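Local coordinates for protein glutathione S-transferase (Sulfitobacter, PDB 4GF0) that binds glutathione and, as a glutathione transferase homolog, probably conjugates it to electrophilic substrates, at residues 134-145 against 176-186; 163-171 against 186-194. All coordinates share one frame; numbering follows the deposited sequence. Where two conformers were deposited one is given.

Contact 1: residues 134-145 against 176-186; sequences PETMAACADFVE and DGVDTAAYPKI
D176 meets M137 at the start of the segment: its OD2 lies 3.6 Å from M137 CE, while the carboxylate is held mainly by K113 and H110. The carbonyl O of D176 faces the ring of P134, 3.4 Å from P134 CG. V178 follows, and its CG2 rests on the backbone of the helix, 3.5 Å from P134 O, between the side chains of M137 and A138. Y183, at the N-cap position of helix 184-194, lays one ring face on A141, whose CB is 3.8 Å from the ring centroid, with D142 OD1 at the ring edge. E145 then grips the start of that helix: with CG anti to the backbone N (chi1 180°) and a bend at chi2 (77°), OE2 takes K185 N at 2.9 Å and OE1 takes I186 N at 3.0 Å, both through syn lone pairs. An alanine at E145 would remove the carboxylate and is likely to leave these two first-turn amides without their acceptor. K185 NZ is held by L149 O and adds a weak bond to E145 O. I186 CD1 ends 3.8 Å from V144 CG1. Helix 123-148 packs on helix 89-111 through T136, M137 and C140, the loop reaches the same helix at H110, and helix 162-170 meets V144 and I186.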
ATOM      1  N   PRO A 134      19.479  -5.807  -6.836  1.00 24.01           N
ATOM      2  CA  PRO A 134      19.276  -6.984  -7.691  1.00 29.68           C
ATOM      3  C   PRO A 134      18.882  -8.209  -6.876  1.00 23.78           C
ATOM      4  O   PRO A 134      18.086  -9.031  -7.334  1.00 28.60           O
ATOM      5  CB  PRO A 134      20.647  -7.187  -8.336  1.00 30.13           C
ATOM      6  CG  PRO A 134      21.223  -5.817  -8.389  1.00 27.37           C
ATOM      7  CD  PRO A 134      20.780  -5.164  -7.105  1.00 25.68           C
ATOM      8  N   GLU A 135      19.403  -8.318  -5.662  1.00 26.20           N
ATOM      9  CA  GLU A 135      19.061  -9.455  -4.817  1.00 25.01           C
ATOM     10  C   GLU A 135      17.683  -9.346  -4.161  1.00 23.94           C
ATOM     11  O   GLU A 135      16.949 -10.333  -4.109  1.00 22.77           O
ATOM     12  CB  GLU A 135      20.157  -9.715  -3.786  1.00 26.97           C
ATOM     13  CG  GLU A 135      21.450 -10.181  -4.445  1.00 40.87           C
ATOM     14  CD  GLU A 135      22.586 -10.329  -3.465  1.00 55.40           C
ATOM     15  OE1 GLU A 135      22.336 -10.785  -2.328  1.00 59.18           O
ATOM     16  OE2 GLU A 135      23.732  -9.987  -3.832  1.00 65.98           O
ATOM     17  N   THR A 136      17.317  -8.160  -3.675  1.00 22.25           N
ATOM     18  CA  THR A 136      16.003  -7.990  -3.057  1.00 22.77           C
ATOM     19  C   THR A 136      14.876  -8.094  -4.088  1.00 24.38           C
ATOM     20  O   THR A 136      13.819  -8.652  -3.800  1.00 20.70           O
ATOM     21  CB  THR A 136      15.872  -6.664  -2.275  1.00 21.65           C
ATOM     22  OG1 THR A 136      16.068  -5.557  -3.164  1.00 22.90           O
ATOM     23  CG2 THR A 136      16.888  -6.607  -1.151  1.00 20.81           C
ATOM     24  N   MET A 137      15.098  -7.553  -5.281  1.00 22.92           N
ATOM     25  CA  MET A 137      14.090  -7.641  -6.340  1.00 18.95           C
ATOM     26  C   MET A 137      13.952  -9.063  -6.878  1.00 19.54           C
ATOM     27  O   MET A 137      12.858  -9.485  -7.250  1.00 19.78           O
ATOM     28  CB  MET A 137      14.389  -6.662  -7.484  1.00 23.20           C
ATOM     29  CG  MET A 137      14.178  -5.196  -7.115  1.00 20.11           C
ATOM     30  SD  MET A 137      12.471  -4.750  -6.699  1.00 22.00           S
ATOM     31  CE  MET A 137      11.717  -4.744  -8.318  1.00 22.29           C
ATOM     32  N   ALA A 138      15.056  -9.806  -6.911  1.00 20.85           N
ATOM     33  CA  ALA A 138      14.997 -11.194  -7.348  1.00 22.11           C
ATOM     34  C   ALA A 138      14.185 -12.005  -6.344  1.00 21.03           C
ATOM     35  O   ALA A 138      13.390 -12.875  -6.724  1.00 24.20           O
ATOM     36  CB  ALA A 138      16.391 -11.778  -7.488  1.00 23.89           C
ATOM     37  N   ALA A 139      14.373 -11.710  -5.060  1.00 21.72           N
ATOM     38  CA  ALA A 139      13.641 -12.416  -4.014  1.00 20.44           C
ATOM     39  C   ALA A 139      12.159 -12.086  -4.117  1.00 19.02           C
ATOM     40  O   ALA A 139      11.300 -12.955  -3.921  1.00 18.76           O
ATOM     41  CB  ALA A 139      14.191 -12.067  -2.617  1.00 23.38           C
ATOM     42  N   CYS A 140      11.850 -10.835  -4.447  1.00 18.35           N
ATOM     43  CA  CYS A 140      10.462 -10.445  -4.655  1.00 16.98           C
ATOM     44  C   CYS A 140       9.889 -11.163  -5.870  1.00 17.87           C
ATOM     45  O   CYS A 140       8.757 -11.658  -5.831  1.00 16.45           O
ATOM     46  CB  CYS A 140      10.340  -8.929  -4.820  1.00 16.99           C
ATOM     47  SG  CYS A 140      10.537  -8.037  -3.253  1.00 22.69           S
ATOM     48  N   ALA A 141      10.670 -11.225  -6.943  1.00 17.85           N
ATOM     49  CA  ALA A 141      10.213 -11.906  -8.153  1.00 19.23           C
ATOM     50  C   ALA A 141       9.966 -13.392  -7.881  1.00 18.56           C
ATOM     51  O   ALA A 141       9.003 -13.976  -8.402  1.00 20.82           O
ATOM     52  CB  ALA A 141      11.194 -11.717  -9.286  1.00 22.37           C
ATOM     53  N   ASP A 142      10.817 -13.990  -7.049  1.00 19.48           N
ATOM     54  CA  ASP A 142      10.648 -15.382  -6.623  1.00 22.57           C
ATOM     55  C   ASP A 142       9.280 -15.594  -5.982  1.00 20.35           C
ATOM     56  O   ASP A 142       8.563 -16.550  -6.298  1.00 19.96           O
ATOM     57  CB  ASP A 142      11.723 -15.773  -5.604  1.00 24.69           C
ATOM     58  CG  ASP A 142      13.077 -16.004  -6.226  1.00 31.27           C
ATOM     59  OD1 ASP A 142      13.181 -16.037  -7.469  1.00 29.28           O
ATOM     60  OD2 ASP A 142      14.046 -16.176  -5.452  1.00 31.07           O
ATOM     61  N   PHE A 143       8.930 -14.697  -5.070  1.00 19.58           N
ATOM     62  CA  PHE A 143       7.636 -14.748  -4.401  1.00 19.31           C
ATOM     63  C   PHE A 143       6.458 -14.499  -5.336  1.00 20.21           C
ATOM     64  O   PHE A 143       5.413 -15.144  -5.210  1.00 20.72           O
ATOM     65  CB  PHE A 143       7.592 -13.753  -3.246  1.00 17.99           C
ATOM     66  CG  PHE A 143       6.339 -13.844  -2.431  1.00 21.21           C
ATOM     67  CD1 PHE A 143       6.210 -14.818  -1.455  1.00 31.92           C
ATOM     68  CD2 PHE A 143       5.293 -12.969  -2.641  1.00 26.09           C
ATOM     69  CE1 PHE A 143       5.056 -14.915  -0.695  1.00 32.56           C
ATOM     70  CE2 PHE A 143       4.132 -13.064  -1.892  1.00 30.71           C
ATOM     71  CZ  PHE A 143       4.018 -14.036  -0.914  1.00 30.69           C
ATOM     72  N   VAL A 144       6.602 -13.543  -6.249  1.00 16.45           N
ATOM     73  CA  VAL A 144       5.573 -13.309  -7.249  1.00 17.77           C
ATOM     74  C   VAL A 144       5.312 -14.593  -8.030  1.00 20.19           C
ATOM     75  O   VAL A 144       4.163 -15.006  -8.198  1.00 21.39           O
ATOM     76  CB  VAL A 144       5.984 -12.194  -8.236  1.00 18.78           C
ATOM     77  CG1 VAL A 144       5.075 -12.199  -9.467  1.00 18.78           C
ATOM     78  CG2 VAL A 144       5.930 -10.840  -7.547  1.00 16.58           C
ATOM     79  N   GLU A 145       6.392 -15.217  -8.488  1.00 19.20           N
ATOM     80  CA  GLU A 145       6.317 -16.405  -9.327  1.00 22.39           C
ATOM     81  C   GLU A 145       5.675 -17.579  -8.582  1.00 24.30           C
ATOM     82  O   GLU A 145       4.888 -18.325  -9.149  1.00 29.94           O
ATOM     83  CB  GLU A 145       7.722 -16.772  -9.836  1.00 22.09           C
ATOM     84  CG  GLU A 145       7.801 -18.007 -10.722  1.00 23.28           C
ATOM     85  CD  GLU A 145       7.321 -17.749 -12.141  1.00 25.55           C
ATOM     86  OE1 GLU A 145       7.091 -16.571 -12.505  1.00 24.10           O
ATOM     87  OE2 GLU A 145       7.179 -18.727 -12.902  1.00 23.41           O
ATOM     88  N   ASP A 176      16.646  -3.341 -12.867  1.00 24.20           N
ATOM     89  CA  ASP A 176      17.161  -3.532 -11.517  1.00 26.51           C
ATOM     90  C   ASP A 176      18.145  -4.697 -11.437  1.00 27.50           C
ATOM     91  O   ASP A 176      18.625  -5.027 -10.357  1.00 26.42           O
ATOM     92  CB  ASP A 176      16.016  -3.728 -10.501  1.00 21.90           C
ATOM     93  CG  ASP A 176      15.270  -2.436 -10.195  1.00 29.70           C
ATOM     94  OD1 ASP A 176      15.712  -1.362 -10.656  1.00 29.99           O
ATOM     95  OD2 ASP A 176      14.241  -2.490  -9.484  1.00 27.45           O
ATOM     96  N   GLY A 177      18.436  -5.321 -12.575  1.00 25.05           N
ATOM     97  CA  GLY A 177      19.407  -6.399 -12.619  1.00 27.78           C
ATOM     98  C   GLY A 177      18.841  -7.798 -12.426  1.00 33.47           C
ATOM     99  O   GLY A 177      19.577  -8.716 -12.042  1.00 28.29           O
ATOM    100  N   VAL A 178      17.546  -7.966 -12.696  1.00 26.87           N
ATOM    101  CA  VAL A 178      16.877  -9.265 -12.598  1.00 26.06           C
ATOM    102  C   VAL A 178      16.336  -9.679 -13.969  1.00 28.52           C
ATOM    103  O   VAL A 178      15.639  -8.900 -14.620  1.00 33.65           O
ATOM    104  CB  VAL A 178      15.693  -9.211 -11.606  1.00 22.57           C
ATOM    105  CG1 VAL A 178      15.031 -10.587 -11.478  1.00 28.44           C
ATOM    106  CG2 VAL A 178      16.154  -8.718 -10.237  1.00 25.26           C
ATOM    107  N   ASP A 179      16.657 -10.893 -14.412  1.00 25.58           N
ATOM    108  CA  ASP A 179      16.152 -11.382 -15.698  1.00 29.78           C
ATOM    109  C   ASP A 179      14.710 -11.851 -15.539  1.00 25.38           C
ATOM    110  O   ASP A 179      14.467 -12.856 -14.877  1.00 29.78           O
ATOM    111  CB  ASP A 179      16.995 -12.559 -16.202  1.00 36.04           C
ATOM    112  CG  ASP A 179      18.289 -12.125 -16.863  1.00 37.89           C
ATOM    113  OD1 ASP A 179      18.270 -11.123 -17.606  1.00 34.38           O
ATOM    114  OD2 ASP A 179      19.325 -12.798 -16.646  1.00 38.85           O
ATOM    115  N   THR A 180      13.755 -11.139 -16.134  1.00 28.44           N
ATOM    116  CA  THR A 180      12.364 -11.584 -16.070  1.00 24.85           C
ATOM    117  C   THR A 180      12.207 -12.953 -16.727  1.00 22.26           C
ATOM    118  O   THR A 180      11.378 -13.767 -16.317  1.00 26.56           O
ATOM    119  CB  THR A 180      11.388 -10.562 -16.691  1.00 27.44           C
ATOM    120  OG1 THR A 180      11.649 -10.425 -18.092  1.00 31.23           O
ATOM    121  CG2 THR A 180      11.563  -9.217 -16.019  1.00 30.75           C
ATOM    122  N   ALA A 181      13.032 -13.195 -17.737  1.00 23.88           N
ATOM    123  CA  ALA A 181      13.048 -14.461 -18.465  1.00 27.36           C
ATOM    124  C   ALA A 181      13.295 -15.676 -17.568  1.00 26.69           C
ATOM    125  O   ALA A 181      12.950 -16.803 -17.926  1.00 24.93           O
ATOM    126  CB  ALA A 181      14.094 -14.403 -19.547  1.00 26.82           C
ATOM    127  N   ALA A 182      13.897 -15.456 -16.405  1.00 24.09           N
ATOM    128  CA  ALA A 182      14.156 -16.558 -15.477  1.00 25.35           C
ATOM    129  C   ALA A 182      12.869 -17.010 -14.784  1.00 32.10           C
ATOM    130  O   ALA A 182      12.856 -18.017 -14.077  1.00 28.05           O
ATOM    131  CB  ALA A 182      15.204 -16.161 -14.458  1.00 31.73           C
ATOM    132  N   TYR A 183      11.788 -16.263 -14.999  1.00 26.45           N
ATOM    133  CA  TYR A 183      10.508 -16.533 -14.347  1.00 18.64           C
ATOM    134  C   TYR A 183       9.437 -16.783 -15.390  1.00 20.05           C
ATOM    135  O   TYR A 183       8.909 -15.827 -15.963  1.00 21.33           O
ATOM    136  CB  TYR A 183      10.110 -15.324 -13.495  1.00 23.17           C
ATOM    137  CG  TYR A 183      11.157 -14.961 -12.471  1.00 17.34           C
ATOM    138  CD1 TYR A 183      11.143 -15.536 -11.212  1.00 24.42           C
ATOM    139  CD2 TYR A 183      12.162 -14.057 -12.763  1.00 16.49           C
ATOM    140  CE1 TYR A 183      12.101 -15.212 -10.270  1.00 20.51           C
ATOM    141  CE2 TYR A 183      13.124 -13.731 -11.830  1.00 20.35           C
ATOM    142  CZ  TYR A 183      13.084 -14.314 -10.582  1.00 20.57           C
ATOM    143  OH  TYR A 183      14.038 -13.992  -9.645  1.00 22.70           O
ATOM    144  N   PRO A 184       9.122 -18.063 -15.654  1.00 25.02           N
ATOM    145  CA  PRO A 184       8.216 -18.386 -16.765  1.00 26.92           C
ATOM    146  C   PRO A 184       6.827 -17.760 -16.639  1.00 23.46           C
ATOM    147  O   PRO A 184       6.325 -17.233 -17.634  1.00 23.73           O
ATOM    148  CB  PRO A 184       8.142 -19.926 -16.749  1.00 32.11           C
ATOM    149  CG  PRO A 184       8.804 -20.365 -15.476  1.00 34.05           C
ATOM    150  CD  PRO A 184       9.741 -19.268 -15.068  1.00 29.71           C
ATOM    151  N   LYS A 185       6.222 -17.790 -15.451  1.00 19.61           N
ATOM    152  CA  LYS A 185       4.890 -17.210 -15.294  1.00 20.33           C
ATOM    153  C   LYS A 185       4.900 -15.689 -15.419  1.00 20.00           C
ATOM    154  O   LYS A 185       3.993 -15.110 -16.023  1.00 17.81           O
ATOM    155  CB  LYS A 185       4.226 -17.672 -13.995  1.00 24.00           C
ATOM    156  CG  LYS A 185       3.772 -19.130 -14.045  1.00 29.41           C
ATOM    157  CD  LYS A 185       2.802 -19.447 -12.921  1.00 34.33           C
ATOM    158  CE  LYS A 185       3.513 -19.403 -11.596  1.00 41.23           C
ATOM    159  NZ  LYS A 185       2.583 -19.539 -10.441  1.00 46.71           N
ATOM    160  N   ILE A 186       5.926 -15.047 -14.869  1.00 18.19           N
ATOM    161  CA  ILE A 186       6.073 -13.605 -15.029  1.00 18.21           C
ATOM    162  C   ILE A 186       6.246 -13.278 -16.507  1.00 17.57           C
ATOM    163  O   ILE A 186       5.673 -12.316 -17.007  1.00 19.32           O
ATOM    164  CB  ILE A 186       7.266 -13.045 -14.213  1.00 19.17           C
ATOM    165  CG1 ILE A 186       6.964 -13.132 -12.714  1.00 21.45           C
ATOM    166  CG2 ILE A 186       7.550 -11.594 -14.595  1.00 18.89           C
ATOM    167  CD1 ILE A 186       8.072 -12.562 -11.826  1.00 19.41           C
TER

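Contact 2: residues 163-171 against 186-194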
ATOM      1  N   ASP A 163      -3.164  -6.734 -11.743  1.00 11.60           N
ATOM      2  CA  ASP A 163      -2.368  -6.908 -12.952  1.00 15.63           C
ATOM      3  C   ASP A 163      -1.652  -5.645 -13.462  1.00 14.07           C
ATOM      4  O   ASP A 163      -0.454  -5.707 -13.735  1.00 13.75           O
ATOM      5  CB  ASP A 163      -3.189  -7.609 -14.037  1.00 14.34           C
ATOM      6  CG  ASP A 163      -3.627  -8.992 -13.602  1.00 12.83           C
ATOM      7  OD1 ASP A 163      -2.732  -9.801 -13.263  1.00 15.83           O
ATOM      8  OD2 ASP A 163      -4.856  -9.255 -13.561  1.00 15.65           O
ATOM      9  N   PRO A 164      -2.356  -4.504 -13.575  1.00 13.98           N
ATOM     10  CA  PRO A 164      -1.599  -3.307 -13.965  1.00 14.12           C
ATOM     11  C   PRO A 164      -0.516  -2.966 -12.954  1.00 12.39           C
ATOM     12  O   PRO A 164       0.573  -2.544 -13.326  1.00 13.91           O
ATOM     13  CB  PRO A 164      -2.657  -2.202 -13.928  1.00 12.13           C
ATOM     14  CG  PRO A 164      -3.929  -2.910 -14.213  1.00 18.80           C
ATOM     15  CD  PRO A 164      -3.808  -4.235 -13.532  1.00 12.87           C
ATOM     16  N   TYR A 165      -0.842  -3.135 -11.679  1.00 13.38           N
ATOM     17  CA  TYR A 165       0.100  -2.896 -10.599  1.00 13.16           C
ATOM     18  C   TYR A 165       1.323  -3.798 -10.763  1.00 13.80           C
ATOM     19  O   TYR A 165       2.463  -3.314 -10.750  1.00 12.26           O
ATOM     20  CB  TYR A 165      -0.591  -3.145  -9.246  1.00  9.19           C
ATOM     21  CG  TYR A 165      -0.062  -2.340  -8.085  1.00 10.73           C
ATOM     22  CD1 TYR A 165       1.252  -1.877  -8.060  1.00 14.20           C
ATOM     23  CD2 TYR A 165      -0.874  -2.065  -6.996  1.00 12.78           C
ATOM     24  CE1 TYR A 165       1.739  -1.137  -6.971  1.00 12.20           C
ATOM     25  CE2 TYR A 165      -0.410  -1.328  -5.921  1.00 16.29           C
ATOM     26  CZ  TYR A 165       0.891  -0.874  -5.906  1.00 13.61           C
ATOM     27  OH  TYR A 165       1.322  -0.155  -4.813  1.00 12.42           O
ATOM     28  N   LEU A 166       1.101  -5.097 -10.953  1.00 11.75           N
ATOM     29  CA  LEU A 166       2.215  -6.044 -11.068  1.00 15.63           C
ATOM     30  C   LEU A 166       3.018  -5.791 -12.331  1.00 12.76           C
ATOM     31  O   LEU A 166       4.240  -5.883 -12.326  1.00 14.12           O
ATOM     32  CB  LEU A 166       1.703  -7.487 -11.056  1.00 15.07           C
ATOM     33  CG  LEU A 166       2.786  -8.562 -11.152  1.00 14.96           C
ATOM     34  CD1 LEU A 166       3.694  -8.508  -9.924  1.00 14.41           C
ATOM     35  CD2 LEU A 166       2.123  -9.928 -11.291  1.00 15.39           C
ATOM     36  N   PHE A 167       2.327  -5.459 -13.411  1.00 12.72           N
ATOM     37  CA  PHE A 167       3.006  -5.211 -14.678  1.00 16.23           C
ATOM     38  C   PHE A 167       4.028  -4.076 -14.575  1.00 13.76           C
ATOM     39  O   PHE A 167       5.176  -4.211 -15.007  1.00 15.16           O
ATOM     40  CB  PHE A 167       1.981  -4.881 -15.755  1.00 15.51           C
ATOM     41  CG  PHE A 167       2.593  -4.524 -17.074  1.00 17.71           C
ATOM     42  CD1 PHE A 167       3.247  -5.484 -17.828  1.00 18.91           C
ATOM     43  CD2 PHE A 167       2.513  -3.230 -17.557  1.00 18.10           C
ATOM     44  CE1 PHE A 167       3.813  -5.158 -19.066  1.00 22.44           C
ATOM     45  CE2 PHE A 167       3.079  -2.895 -18.786  1.00 20.24           C
ATOM     46  CZ  PHE A 167       3.730  -3.862 -19.537  1.00 21.61           C
ATOM     47  N   VAL A 168       3.611  -2.947 -14.017  1.00 13.02           N
ATOM     48  CA  VAL A 168       4.517  -1.813 -13.930  1.00 15.86           C
ATOM     49  C   VAL A 168       5.707  -2.117 -13.017  1.00 15.84           C
ATOM     50  O   VAL A 168       6.837  -1.733 -13.311  1.00 18.41           O
ATOM     51  CB  VAL A 168       3.781  -0.518 -13.509  1.00 14.85           C
ATOM     52  CG1 VAL A 168       4.785   0.600 -13.274  1.00 20.07           C
ATOM     53  CG2 VAL A 168       2.785  -0.119 -14.593  1.00 13.14           C
ATOM     54  N   VAL A 169       5.471  -2.849 -11.936  1.00 13.59           N
ATOM     55  CA  VAL A 169       6.571  -3.232 -11.054  1.00 13.71           C
ATOM     56  C   VAL A 169       7.526  -4.207 -11.741  1.00 16.43           C
ATOM     57  O   VAL A 169       8.747  -4.040 -11.677  1.00 18.82           O
ATOM     58  CB  VAL A 169       6.067  -3.825  -9.725  1.00 13.14           C
ATOM     59  CG1 VAL A 169       7.250  -4.300  -8.864  1.00 15.81           C
ATOM     60  CG2 VAL A 169       5.226  -2.788  -8.965  1.00 15.19           C
ATOM     61  N   CYS A 170       6.987  -5.215 -12.427  1.00 18.92           N
ATOM     62  CA  CYS A 170       7.861  -6.194 -13.084  1.00 16.40           C
ATOM     63  C   CYS A 170       8.630  -5.570 -14.242  1.00 18.37           C
ATOM     64  O   CYS A 170       9.690  -6.056 -14.654  1.00 17.79           O
ATOM     65  CB  CYS A 170       7.059  -7.408 -13.558  1.00 17.14           C
ATOM     66  SG  CYS A 170       6.524  -8.450 -12.205  1.00 24.66           S
ATOM     67  N   ASN A 171       8.108  -4.471 -14.760  1.00 16.64           N
ATOM     68  CA  ASN A 171       8.783  -3.743 -15.820  1.00 18.33           C
ATOM     69  C   ASN A 171      10.102  -3.116 -15.335  1.00 24.19           C
ATOM     70  O   ASN A 171      10.943  -2.734 -16.145  1.00 26.99           O
ATOM     71  CB  ASN A 171       7.848  -2.676 -16.397  1.00 21.19           C
ATOM     72  CG  ASN A 171       8.202  -2.304 -17.804  1.00 35.38           C
ATOM     73  OD1 ASN A 171       8.214  -3.151 -18.698  1.00 38.95           O
ATOM     74  ND2 ASN A 171       8.492  -1.024 -18.020  1.00 41.66           N
ATOM     75  N   ILE A 186       5.926 -15.047 -14.869  1.00 18.19           N
ATOM     76  CA  ILE A 186       6.073 -13.605 -15.029  1.00 18.21           C
ATOM     77  C   ILE A 186       6.246 -13.278 -16.507  1.00 17.57           C
ATOM     78  O   ILE A 186       5.673 -12.316 -17.007  1.00 19.32           O
ATOM     79  CB  ILE A 186       7.266 -13.045 -14.213  1.00 19.17           C
ATOM     80  CG1 ILE A 186       6.964 -13.132 -12.714  1.00 21.45           C
ATOM     81  CG2 ILE A 186       7.550 -11.594 -14.595  1.00 18.89           C
ATOM     82  CD1 ILE A 186       8.072 -12.562 -11.826  1.00 19.41           C
ATOM     83  N   THR A 187       7.014 -14.105 -17.213  1.00 18.16           N
ATOM     84  CA  THR A 187       7.253 -13.884 -18.635  1.00 18.57           C
ATOM     85  C   THR A 187       5.952 -13.963 -19.428  1.00 18.79           C
ATOM     86  O   THR A 187       5.657 -13.078 -20.236  1.00 17.90           O
ATOM     87  CB  THR A 187       8.270 -14.881 -19.196  1.00 22.75           C
ATOM     88  OG1 THR A 187       9.535 -14.650 -18.567  1.00 20.88           O
ATOM     89  CG2 THR A 187       8.424 -14.702 -20.702  1.00 25.36           C
ATOM     90  N   THR A 188       5.166 -15.006 -19.175  1.00 18.29           N
ATOM     91  CA  THR A 188       3.880 -15.151 -19.857  1.00 20.26           C
ATOM     92  C   THR A 188       2.963 -13.992 -19.503  1.00 21.03           C
ATOM     93  O   THR A 188       2.265 -13.461 -20.365  1.00 17.41           O
ATOM     94  CB  THR A 188       3.197 -16.482 -19.511  1.00 23.12           C
ATOM     95  OG1 THR A 188       4.006 -17.565 -19.993  1.00 26.41           O
ATOM     96  CG2 THR A 188       1.824 -16.551 -20.160  1.00 25.46           C
ATOM     97  N   PHE A 189       2.979 -13.601 -18.232  1.00 17.15           N
ATOM     98  CA  PHE A 189       2.177 -12.474 -17.749  1.00 16.53           C
ATOM     99  C   PHE A 189       2.524 -11.181 -18.491  1.00 17.46           C
ATOM    100  O   PHE A 189       1.639 -10.452 -18.948  1.00 15.95           O
ATOM    101  CB  PHE A 189       2.370 -12.317 -16.228  1.00 16.36           C
ATOM    102  CG  PHE A 189       1.860 -11.016 -15.679  1.00 15.78           C
ATOM    103  CD1 PHE A 189       0.492 -10.805 -15.505  1.00 15.55           C
ATOM    104  CD2 PHE A 189       2.745 -10.000 -15.327  1.00 15.86           C
ATOM    105  CE1 PHE A 189       0.009  -9.589 -15.001  1.00 15.08           C
ATOM    106  CE2 PHE A 189       2.262  -8.783 -14.812  1.00 16.90           C
ATOM    107  CZ  PHE A 189       0.898  -8.581 -14.652  1.00 16.75           C
ATOM    108  N   MET A 190       3.814 -10.892 -18.616  1.00 16.92           N
ATOM    109  CA  MET A 190       4.245  -9.677 -19.299  1.00 17.37           C
ATOM    110  C   MET A 190       3.843  -9.721 -20.766  1.00 18.88           C
ATOM    111  O   MET A 190       3.495  -8.704 -21.336  1.00 17.79           O
ATOM    112  CB  MET A 190       5.764  -9.487 -19.185  1.00 19.04           C
ATOM    113  CG  MET A 190       6.270  -9.338 -17.752  1.00 21.34           C
ATOM    114  SD  MET A 190       5.598  -7.891 -16.912  1.00 28.63           S
ATOM    115  CE  MET A 190       6.634  -6.582 -17.590  1.00 38.07           C
ATOM    116  N   GLN A 191       3.893 -10.893 -21.379  1.00 18.73           N
ATOM    117  CA  GLN A 191       3.470 -11.000 -22.780  1.00 19.23           C
ATOM    118  C   GLN A 191       1.980 -10.756 -22.971  1.00 19.23           C
ATOM    119  O   GLN A 191       1.571 -10.157 -23.970  1.00 25.78           O
ATOM    120  CB  GLN A 191       3.849 -12.354 -23.350  1.00 21.53           C
ATOM    121  CG  GLN A 191       5.347 -12.522 -23.472  1.00 24.18           C
ATOM    122  CD  GLN A 191       5.730 -13.948 -23.717  1.00 31.76           C
ATOM    123  OE1 GLN A 191       4.900 -14.852 -23.602  1.00 34.59           O
ATOM    124  NE2 GLN A 191       6.992 -14.168 -24.055  1.00 32.09           N
ATOM    125  N   GLN A 192       1.165 -11.235 -22.036  1.00 16.98           N
ATOM    126  CA  GLN A 192      -0.272 -10.991 -22.118  1.00 16.82           C
ATOM    127  C   GLN A 192      -0.560  -9.514 -21.910  1.00 17.43           C
ATOM    128  O   GLN A 192      -1.366  -8.929 -22.626  1.00 17.71           O
ATOM    129  CB  GLN A 192      -1.045 -11.825 -21.088  1.00 16.76           C
ATOM    130  CG  GLN A 192      -0.953 -13.332 -21.312  1.00 27.49           C
ATOM    131  CD  GLN A 192      -1.527 -13.750 -22.652  1.00 39.15           C
ATOM    132  OE1 GLN A 192      -2.503 -13.164 -23.139  1.00 40.37           O
ATOM    133  NE2 GLN A 192      -0.919 -14.762 -23.263  1.00 47.00           N
ATOM    134  N   MET A 193       0.101  -8.917 -20.923  1.00 15.84           N
ATOM    135  CA  MET A 193      -0.114  -7.508 -20.603  1.00 15.39           C
ATOM    136  C   MET A 193       0.274  -6.602 -21.773  1.00 15.67           C
ATOM    137  O   MET A 193      -0.464  -5.680 -22.135  1.00 15.81           O
ATOM    138  CB  MET A 193       0.668  -7.118 -19.344  1.00 15.06           C
ATOM    139  CG  MET A 193       0.118  -7.732 -18.047  1.00 14.85           C
ATOM    140  SD  MET A 193      -1.574  -7.187 -17.689  1.00 15.26           S
ATOM    141  CE  MET A 193      -1.336  -5.446 -17.326  1.00 14.11           C
ATOM    142  N   THR A 194       1.436  -6.880 -22.352  0.53 25.03           N
ATOM    143  CA  THR A 194       1.966  -6.100 -23.468  0.53 11.33           C
ATOM    144  C   THR A 194       0.996  -6.088 -24.657  0.53 16.17           C
ATOM    145  O   THR A 194       0.924  -5.112 -25.407  0.53 16.64           O
ATOM    146  CB  THR A 194       3.358  -6.635 -23.894  0.53 19.12           C
ATOM    147  OG1 THR A 194       4.294  -6.419 -22.828  0.53 21.02           O
ATOM    148  CG2 THR A 194       3.860  -5.943 -25.149  0.53 15.95           C
TER
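F167 pushes its side chain into a hole on helix 186-194 formed by F189, M190, M193 and T194, a knobs-into-holes fit between two helices crossing at -110° with axes 10.4 Å apart. Its CB meets M193 CE and, at 4.0 Å, F189 CZ. With CG anti to the backbone N (chi1 176°), the ring is carried out over the partner helix. CG comes near M193 CB and CE, and CD1 is wedged between M193 CB at 3.4 Å and the sulfur of M190; the M193 chain runs alongside F167 in the reverse sense. Farther out, CE1 touches M190 CE at 3.5 Å. M190 SD stands obliquely to the ring, in a Met-aromatic contact, and the same sulfur packs on C170 CB at 3.7 Å; bends at chi2 and chi3 fold the M190 chain back to this position.

F189 answers from the other helix. Its ring has L166 CD2 over one face in a CH-pi contact, 3.9 Å from the centroid, and M193 CG, from its own helix, over the opposite face. Backbone atoms D163 O and F167 N lie at its edge, in plane. D163 OD1 comes to 3.3 Å from F189 CE1, but the carboxylate is spoken for by S160 N and V154 N.

No hydrogen bond joins the two segments. Cohesion therefore rests on shape, on the Met sulfurs and on the faces of the F189 ring in this buried helix-helix contact of the all-helical C-terminal domain.

Contacts 1 and 2 are two flanks of helix 184-194, their centres 12 Å apart, and share I186: its CD1 branch serves contact 1 and its CG2 faces C170 in contact 2. A second joint is direct, since V144 CG1 of contact 1 lies 4.0 Å from L166 CD1 of contact 2, bringing helices 123-148 and 162-170 together beside it. The chain alternates between them, so the connection from helix 162-170 to helix 184-194 passes helix 123-148 at 176-183. Neither interface forms the glutathione pocket itself, but helix 162-170 carries Y165, which touches the ligand; the side chain of D176 is about 10 Å from a bound glutathione and that of N171 about 11 Å.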